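Local coordinates for protein ulvan Lyase-PL25 (Pseudoalteromonas sp. PLSV, PDB 5UAM) that cleaves ulvan, the sulfated cell-wall polysaccharide of green seaweeds, as a β-propeller lyase of polysaccharide lyase family 25, at residues S85-R90 with K95-G100; G136-A141 with T163-I168. One frame throughout, in Å; residues are numbered along the deposited sequence.

Contact 1: S85-R90 with K95-G100; sequences SELGRR and KFDNHG. With PO4 (phosphate ion), chain E.
Lys95 meets Arg90 through its backbone: Lys95 O lies 3.4 Å from Arg90 NH2, oblique to the guanidinium, within the long loop that joins two blades of the β-propeller, strand 75-81 to strand 103-106. The Lys95 amine (NZ) instead salt-bridges Asp436 and Glu437. Beyond Phe96, Asp97 makes most of the contact from this segment. Asp97 CB sits over one face of the Arg90 guanidinium, 3.9 Å from Arg90 NH2, while Arg90 NE donates to Leu87 O (2.7 Å), fixing the bent arginine against its own turn. With CG anti to the backbone N (chi1 178°), the carboxylate reaches Leu87, whose CD2 lies 3.8 Å from Asp97 OD2. That oxygen is gripped by His135 and His119, and Asp97 OD1 closes an Asx turn by accepting His99 N at 2.9 Å. Asn98, a substrate-binding residue inside the turn, takes a positive phi (79°), which asparagine tolerates well. His99, the proton donor in catalysis, gives its ND1 proton to Asp97 O from above that carbonyl's plane, and its NE2 donates to phosphate O3. Gly100 must be small: a CB there would collide with Leu87 CD1, which already lies 3.6 Å from Gly100 N.

Contact 2: G136-A141 with T163-I168; sequences GANKHA and TYNQAI. With PO4 (phosphate ion), chain E.
Asn138 and Asn165 face each other from opposite directions and join their amides in a reciprocal two-bond pair between neighbouring blades of the β-propeller. Asn138 ND2 donates to Asn165 OD1 at 2.8 Å in an almost straight line (179°), and Asn165 ND2 returns a bond to Asn138 OD1 at 3.0 Å. Both donors approach in the carbonyl plane on a lone pair, and the two amide planes differ by only 18°, so the ring of bonds is nearly flat and fixes the rotation of both groups. Asparagine suits both places because one short side chain offers a donor and an acceptor, satisfying polar atoms that are buried here. A leucine in place of Asn138 would probably leave Asn165 OD1 and ND2 without these mates in the interior and its amide freer to turn.

These two asparagines alone touch across the segments. Tyr164, where the chain turns a corner with a positive phi (76°), makes no contact with 136-141 and belongs to the more open active-site side; its CB points away from 136-141, and the residue is partly exposed. Thr163 CG2 packs 3.4 Å above the Tyr164 ring plane, over its centre. Tyr164 OH, of the proton acceptor in catalysis, lies 2.8 Å from phosphate O3, with phosphate O2 near the ring's edge. Asn138 lies just before strand 139-143 and Asn165 near the beginning of strand 165-169; Asn165 also packs on Phe115 of strand 112-116 and on Leu177 and Phe179 of strand 175-180, so the amide pair lies where two antiparallel sheets meet.

In the fold
Contact 1 and contact 2, with centres 13 Å apart, supply the two catalytic residues from successive parts of the chain. His99 of 95-100 and Tyr164 of 163-168 converge at the pocket, with His99 CD2 3.3 Å from Tyr164 OH, and both approach one phosphate ion, probably from the crystallisation liquor. His119, Arg180, His184 and Tyr222 also bind this anion; since all four are substrate-binding residues, it probably occupies part of the ulvan site. The zinc ion, about 11 Å from the His99 side chain, is tied to the site through His184, one of its ligands. The first segments also touch: Glu86 OE1 lies 2.9 Å from Ala137 N, a probable hydrogen bond.

Contact 1: S85-R90 with K95-G100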
ATOM      1  N   SER A  85      -1.105 -18.131   5.981  1.00 13.92           N
ATOM      2  CA  SER A  85      -0.729 -17.816   4.613  1.00 14.48           C
ATOM      3  C   SER A  85       0.012 -18.959   3.930  1.00 15.31           C
ATOM      4  O   SER A  85       0.960 -19.530   4.479  1.00 15.91           O
ATOM      5  CB  SER A  85       0.190 -16.599   4.587  1.00 15.77           C
ATOM      6  OG  SER A  85       0.622 -16.361   3.255  1.00 15.50           O
ATOM      7  N   GLU A  86      -0.375 -19.242   2.683  1.00 14.32           N
ATOM      8  CA  GLU A  86       0.386 -20.194   1.876  1.00 14.51           C
ATOM      9  C   GLU A  86       1.792 -19.687   1.573  1.00 14.54           C
ATOM     10  O   GLU A  86       2.683 -20.494   1.281  1.00 17.03           O
ATOM     11  CB  GLU A  86      -0.358 -20.471   0.556  1.00 15.05           C
ATOM     12  CG  GLU A  86      -1.689 -21.122   0.745  1.00 15.74           C
ATOM     13  CD  GLU A  86      -2.477 -21.289  -0.538  1.00 21.14           C
ATOM     14  OE1 GLU A  86      -2.070 -20.763  -1.594  1.00 17.39           O
ATOM     15  OE2 GLU A  86      -3.512 -21.980  -0.497  1.00 22.48           O
ATOM     16  N   LEU A  87       1.994 -18.373   1.590  1.00 14.57           N
ATOM     17  CA  LEU A  87       3.270 -17.831   1.165  1.00 14.58           C
ATOM     18  C   LEU A  87       4.399 -18.184   2.109  1.00 16.88           C
ATOM     19  O   LEU A  87       5.548 -18.208   1.677  1.00 18.21           O
ATOM     20  CB  LEU A  87       3.174 -16.323   0.993  1.00 15.10           C
ATOM     21  CG  LEU A  87       2.242 -15.862  -0.127  1.00 14.57           C
ATOM     22  CD1 LEU A  87       2.149 -14.354  -0.085  1.00 15.17           C
ATOM     23  CD2 LEU A  87       2.725 -16.356  -1.494  1.00 14.73           C
ATOM     24  N   GLY A  88       4.104 -18.478   3.365  1.00 15.50           N
ATOM     25  CA  GLY A  88       5.158 -18.878   4.293  1.00 18.01           C
ATOM     26  C   GLY A  88       5.439 -20.359   4.338  1.00 19.03           C
ATOM     27  O   GLY A  88       6.260 -20.811   5.153  1.00 21.31           O
ATOM     28  N   ARG A  89       4.810 -21.144   3.467  1.00 19.26           N
ATOM     29  CA  ARG A  89       4.862 -22.597   3.519  1.00 20.23           C
ATOM     30  C   ARG A  89       5.205 -23.165   2.147  1.00 21.84           C
ATOM     31  O   ARG A  89       4.814 -24.283   1.805  1.00 25.93           O
ATOM     32  CB  ARG A  89       3.549 -23.138   4.084  1.00 19.46           C
ATOM     33  CG  ARG A  89       3.360 -22.679   5.533  1.00 23.57           C
ATOM     34  CD  ARG A  89       1.957 -22.850   6.068  1.00 22.67           C
ATOM     35  NE  ARG A  89       1.917 -22.464   7.471  1.00 21.25           N
ATOM     36  CZ  ARG A  89       1.820 -21.215   7.917  1.00 17.57           C
ATOM     37  NH1 ARG A  89       1.740 -20.187   7.074  1.00 17.34           N
ATOM     38  NH2 ARG A  89       1.804 -20.984   9.227  1.00 19.19           N
ATOM     39  N   ARG A  90       5.945 -22.388   1.353  1.00 21.81           N
ATOM     40  CA  ARG A  90       6.358 -22.785   0.014  1.00 24.82           C
ATOM     41  C   ARG A  90       7.588 -23.676   0.068  1.00 27.70           C
ATOM     42  O   ARG A  90       8.368 -23.657   1.024  1.00 27.96           O
ATOM     43  CB  ARG A  90       6.679 -21.554  -0.844  1.00 22.38           C
ATOM     44  CG  ARG A  90       5.477 -20.707  -1.222  1.00 23.39           C
ATOM     45  CD  ARG A  90       5.875 -19.353  -1.825  1.00 21.03           C
ATOM     46  NE  ARG A  90       6.543 -18.511  -0.829  1.00 21.08           N
ATOM     47  CZ  ARG A  90       7.828 -18.165  -0.839  1.00 23.15           C
ATOM     48  NH1 ARG A  90       8.635 -18.533  -1.829  1.00 27.83           N
ATOM     49  NH2 ARG A  90       8.300 -17.426   0.158  1.00 21.10           N
ATOM     50  N   LYS A  95      13.094 -16.651  -0.036  1.00 23.37           N
ATOM     51  CA  LYS A  95      12.857 -16.969   1.369  1.00 22.53           C
ATOM     52  C   LYS A  95      11.547 -16.361   1.854  1.00 21.15           C
ATOM     53  O   LYS A  95      10.724 -17.051   2.471  1.00 23.36           O
ATOM     54  CB  LYS A  95      14.015 -16.520   2.257  1.00 26.41           C
ATOM     55  CG  LYS A  95      13.848 -16.963   3.705  1.00 28.24           C
ATOM     56  CD  LYS A  95      15.031 -16.562   4.587  1.00 33.26           C
ATOM     57  CE  LYS A  95      14.762 -16.883   6.063  1.00 40.12           C
ATOM     58  NZ  LYS A  95      15.729 -16.217   7.005  1.00 39.60           N
ATOM     59  N   PHE A  96      11.340 -15.065   1.602  1.00 18.38           N
ATOM     60  CA  PHE A  96      10.103 -14.387   1.980  1.00 16.00           C
ATOM     61  C   PHE A  96       9.500 -13.696   0.766  1.00 16.95           C
ATOM     62  O   PHE A  96      10.198 -13.004   0.019  1.00 19.82           O
ATOM     63  CB  PHE A  96      10.308 -13.372   3.109  1.00 18.78           C
ATOM     64  CG  PHE A  96      10.639 -14.014   4.429  1.00 16.95           C
ATOM     65  CD1 PHE A  96       9.691 -14.770   5.101  1.00 19.55           C
ATOM     66  CD2 PHE A  96      11.904 -13.904   4.975  1.00 22.28           C
ATOM     67  CE1 PHE A  96       9.997 -15.398   6.285  1.00 19.05           C
ATOM     68  CE2 PHE A  96      12.205 -14.526   6.172  1.00 21.21           C
ATOM     69  CZ  PHE A  96      11.252 -15.265   6.824  1.00 19.61           C
ATOM     70  N   ASP A  97       8.200 -13.895   0.578  1.00 14.27           N
ATOM     71  CA  ASP A  97       7.495 -13.372  -0.583  1.00 14.53           C
ATOM     72  C   ASP A  97       7.011 -11.946  -0.351  1.00 14.81           C
ATOM     73  O   ASP A  97       7.248 -11.071  -1.192  1.00 16.23           O
ATOM     74  CB  ASP A  97       6.323 -14.296  -0.927  1.00 15.72           C
ATOM     75  CG  ASP A  97       5.513 -13.789  -2.098  1.00 14.77           C
ATOM     76  OD1 ASP A  97       4.864 -12.737  -1.962  1.00 15.28           O
ATOM     77  OD2 ASP A  97       5.535 -14.463  -3.153  1.00 16.56           O
ATOM     78  N   ASN A  98       6.356 -11.702   0.783  1.00 13.62           N
ATOM     79  CA  ASN A  98       5.945 -10.399   1.293  1.00 11.76           C
ATOM     80  C   ASN A  98       4.692  -9.842   0.648  1.00 13.02           C
ATOM     81  O   ASN A  98       4.155  -8.852   1.156  1.00 13.68           O
ATOM     82  CB  ASN A  98       7.047  -9.330   1.205  1.00 12.95           C
ATOM     83  CG  ASN A  98       8.310  -9.738   1.884  1.00 14.52           C
ATOM     84  OD1 ASN A  98       8.290 -10.196   3.029  1.00 14.37           O
ATOM     85  ND2 ASN A  98       9.419  -9.613   1.183  1.00 17.95           N
ATOM     86  N   HIS A  99       4.178 -10.425  -0.425  1.00 13.33           N
ATOM     87  CA  HIS A  99       3.077  -9.779  -1.128  1.00 12.58           C
ATOM     88  C   HIS A  99       1.725  -9.985  -0.467  1.00 13.45           C
ATOM     89  O   HIS A  99       0.737  -9.350  -0.888  1.00 14.11           O
ATOM     90  CB  HIS A  99       3.001 -10.274  -2.558  1.00 12.77           C
ATOM     91  CG  HIS A  99       4.079  -9.749  -3.438  1.00 14.40           C
ATOM     92  ND1 HIS A  99       5.407 -10.084  -3.277  1.00 16.43           N
ATOM     93  CD2 HIS A  99       4.028  -8.900  -4.491  1.00 15.43           C
ATOM     94  CE1 HIS A  99       6.126  -9.474  -4.202  1.00 17.78           C
ATOM     95  NE2 HIS A  99       5.312  -8.758  -4.962  1.00 17.12           N
ATOM     96  N   GLY A 100       1.666 -10.824   0.552  1.00 11.98           N
ATOM     97  CA  GLY A 100       0.442 -11.104   1.258  1.00 13.09           C
ATOM     98  C   GLY A 100       0.391 -10.547   2.661  1.00 12.16           C
ATOM     99  O   GLY A 100      -0.446 -10.974   3.458  1.00 11.51           O
TER
HETATM  100  P   PO4 E 503       5.128  -8.332  -8.455  1.00 17.21           P
HETATM  101  O1  PO4 E 503       6.211  -8.790  -9.412  1.00 23.07           O
HETATM  102  O2  PO4 E 503       4.327  -7.254  -9.063  1.00 16.54           O
HETATM  103  O3  PO4 E 503       5.864  -7.815  -7.242  1.00 22.87           O
HETATM  104  O4  PO4 E 503       4.239  -9.532  -8.148  1.00 20.10           O

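Contact 2: G136-A141 with T163-I168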
ATOM      1  N   GLY A 136       0.211 -18.563  -4.029  1.00 15.39           N
ATOM      2  CA  GLY A 136      -0.414 -18.000  -2.856  1.00 15.27           C
ATOM      3  C   GLY A 136      -1.804 -17.483  -3.134  1.00 14.15           C
ATOM      4  O   GLY A 136      -1.980 -16.439  -3.769  1.00 13.49           O
ATOM      5  N   ALA A 137      -2.793 -18.200  -2.616  1.00 14.64           N
ATOM      6  CA  ALA A 137      -4.184 -17.793  -2.732  1.00 13.81           C
ATOM      7  C   ALA A 137      -4.470 -16.615  -1.816  1.00 14.10           C
ATOM      8  O   ALA A 137      -4.139 -16.638  -0.619  1.00 13.86           O
ATOM      9  CB  ALA A 137      -5.085 -18.958  -2.339  1.00 15.75           C
ATOM     10  N   ASN A 138      -5.124 -15.612  -2.369  1.00 12.48           N
ATOM     11  CA  ASN A 138      -5.552 -14.455  -1.596  1.00 11.92           C
ATOM     12  C   ASN A 138      -6.695 -14.849  -0.665  1.00 12.66           C
ATOM     13  O   ASN A 138      -7.623 -15.564  -1.057  1.00 14.75           O
ATOM     14  CB  ASN A 138      -5.970 -13.337  -2.547  1.00 12.07           C
ATOM     15  CG  ASN A 138      -5.728 -11.943  -1.980  1.00 13.22           C
ATOM     16  OD1 ASN A 138      -4.781 -11.703  -1.212  1.00 12.38           O
ATOM     17  ND2 ASN A 138      -6.580 -10.999  -2.393  1.00 14.93           N
ATOM     18  N   LYS A 139      -6.639 -14.351   0.565  1.00 11.93           N
ATOM     19  CA  LYS A 139      -7.465 -14.848   1.661  1.00 12.88           C
ATOM     20  C   LYS A 139      -8.096 -13.699   2.431  1.00 11.27           C
ATOM     21  O   LYS A 139      -7.683 -12.542   2.349  1.00 11.78           O
ATOM     22  CB  LYS A 139      -6.648 -15.711   2.617  1.00 11.82           C
ATOM     23  CG  LYS A 139      -6.248 -17.043   2.024  1.00 14.03           C
ATOM     24  CD  LYS A 139      -5.207 -17.759   2.886  1.00 16.77           C
ATOM     25  CE  LYS A 139      -4.862 -19.111   2.311  1.00 18.65           C
ATOM     26  NZ  LYS A 139      -5.996 -20.083   2.501  1.00 21.82           N
ATOM     27  N   HIS A 140      -9.117 -14.054   3.215  1.00 12.47           N
ATOM     28  CA  HIS A 140      -9.914 -13.068   3.935  1.00 12.42           C
ATOM     29  C   HIS A 140     -10.321 -13.709   5.250  1.00 12.81           C
ATOM     30  O   HIS A 140     -11.021 -14.729   5.252  1.00 14.21           O
ATOM     31  CB  HIS A 140     -11.134 -12.700   3.102  1.00 12.83           C
ATOM     32  CG  HIS A 140     -12.125 -11.801   3.773  1.00 12.74           C
ATOM     33  ND1 HIS A 140     -13.419 -11.666   3.304  1.00 13.39           N
ATOM     34  CD2 HIS A 140     -12.028 -10.997   4.855  1.00 12.59           C
ATOM     35  CE1 HIS A 140     -14.072 -10.813   4.073  1.00 13.69           C
ATOM     36  NE2 HIS A 140     -13.250 -10.395   5.018  1.00 13.72           N
ATOM     37  N   ALA A 141      -9.875 -13.131   6.356  1.00 11.56           N
ATOM     38  CA  ALA A 141     -10.242 -13.560   7.690  1.00 12.57           C
ATOM     39  C   ALA A 141     -11.073 -12.478   8.354  1.00 13.10           C
ATOM     40  O   ALA A 141     -10.968 -11.291   8.037  1.00 13.05           O
ATOM     41  CB  ALA A 141      -9.002 -13.839   8.532  1.00 14.85           C
ATOM     42  N   THR A 163      -3.381 -10.027  -5.683  1.00 13.58           N
ATOM     43  CA  THR A 163      -2.193  -9.437  -5.073  1.00 14.40           C
ATOM     44  C   THR A 163      -2.534  -7.977  -4.792  1.00 14.08           C
ATOM     45  O   THR A 163      -3.223  -7.332  -5.587  1.00 14.37           O
ATOM     46  CB  THR A 163      -0.952  -9.407  -6.031  1.00 14.75           C
ATOM     47  OG1 THR A 163      -0.755 -10.653  -6.724  1.00 16.40           O
ATOM     48  CG2 THR A 163       0.325  -9.104  -5.257  1.00 18.16           C
ATOM     49  N   TYR A 164      -1.998  -7.432  -3.702  1.00 12.42           N
ATOM     50  CA  TYR A 164      -2.028  -5.989  -3.415  1.00 10.73           C
ATOM     51  C   TYR A 164      -3.387  -5.484  -2.933  1.00 12.98           C
ATOM     52  O   TYR A 164      -3.970  -4.548  -3.509  1.00 13.60           O
ATOM     53  CB  TYR A 164      -1.507  -5.152  -4.579  1.00 12.15           C
ATOM     54  CG  TYR A 164      -0.107  -5.449  -5.026  1.00 11.63           C
ATOM     55  CD1 TYR A 164       0.957  -5.360  -4.150  1.00 13.58           C
ATOM     56  CD2 TYR A 164       0.159  -5.810  -6.338  1.00 12.88           C
ATOM     57  CE1 TYR A 164       2.232  -5.586  -4.585  1.00 14.55           C
ATOM     58  CE2 TYR A 164       1.416  -6.050  -6.777  1.00 13.73           C
ATOM     59  CZ  TYR A 164       2.454  -5.945  -5.907  1.00 14.17           C
ATOM     60  OH  TYR A 164       3.737  -6.168  -6.343  1.00 17.91           O
ATOM     61  N   ASN A 165      -3.857  -6.051  -1.827  1.00 11.70           N
ATOM     62  CA  ASN A 165      -5.171  -5.731  -1.289  1.00 10.05           C
ATOM     63  C   ASN A 165      -5.241  -4.324  -0.721  1.00 11.00           C
ATOM     64  O   ASN A 165      -4.402  -3.918   0.091  1.00 11.26           O
ATOM     65  CB  ASN A 165      -5.513  -6.675  -0.152  1.00 12.00           C
ATOM     66  CG  ASN A 165      -5.611  -8.082  -0.596  1.00 13.29           C
ATOM     67  OD1 ASN A 165      -6.290  -8.389  -1.575  1.00 15.08           O
ATOM     68  ND2 ASN A 165      -4.973  -8.981   0.150  1.00 11.74           N
ATOM     69  N   GLN A 166      -6.295  -3.608  -1.086  1.00 10.80           N
ATOM     70  CA  GLN A 166      -6.530  -2.252  -0.638  1.00  9.99           C
ATOM     71  C   GLN A 166      -8.009  -2.169  -0.343  1.00 11.67           C
ATOM     72  O   GLN A 166      -8.832  -2.371  -1.233  1.00 12.53           O
ATOM     73  CB  GLN A 166      -6.093  -1.283  -1.728  1.00 11.89           C
ATOM     74  CG  GLN A 166      -4.657  -1.527  -2.103  1.00 12.07           C
ATOM     75  CD  GLN A 166      -4.177  -0.674  -3.212  1.00 14.06           C
ATOM     76  OE1 GLN A 166      -4.269   0.547  -3.144  1.00 14.77           O
ATOM     77  NE2 GLN A 166      -3.556  -1.303  -4.195  1.00 14.26           N
ATOM     78  N   ALA A 167      -8.352  -1.934   0.922  1.00 11.34           N
ATOM     79  CA  ALA A 167      -9.728  -2.068   1.367  1.00 10.75           C
ATOM     80  C   ALA A 167     -10.288  -0.717   1.775  1.00 11.36           C
ATOM     81  O   ALA A 167      -9.682  -0.002   2.572  1.00 13.24           O
ATOM     82  CB  ALA A 167      -9.804  -3.025   2.555  1.00 12.12           C
ATOM     83  N   ILE A 168     -11.477  -0.397   1.262  1.00 11.89           N
ATOM     84  CA  ILE A 168     -12.110   0.898   1.490  1.00 11.26           C
ATOM     85  C   ILE A 168     -13.556   0.670   1.893  1.00 12.54           C
ATOM     86  O   ILE A 168     -14.267  -0.113   1.258  1.00 14.76           O
ATOM     87  CB  ILE A 168     -12.031   1.781   0.232  1.00 12.28           C
ATOM     88  CG1 ILE A 168     -10.563   1.969  -0.145  1.00 14.21           C
ATOM     89  CG2 ILE A 168     -12.705   3.134   0.475  1.00 15.21           C
ATOM     90  CD1 ILE A 168     -10.364   2.765  -1.401  1.00 18.13           C
TER
HETATM   91  P   PO4 E 503       5.128  -8.332  -8.455  1.00 17.21           P
HETATM   92  O1  PO4 E 503       6.211  -8.790  -9.412  1.00 23.07           O
HETATM   93  O2  PO4 E 503       4.327  -7.254  -9.063  1.00 16.54           O
HETATM   94  O3  PO4 E 503       5.864  -7.815  -7.242  1.00 22.87           O
HETATM   95  O4  PO4 E 503       4.239  -9.532  -8.148  1.00 20.10           O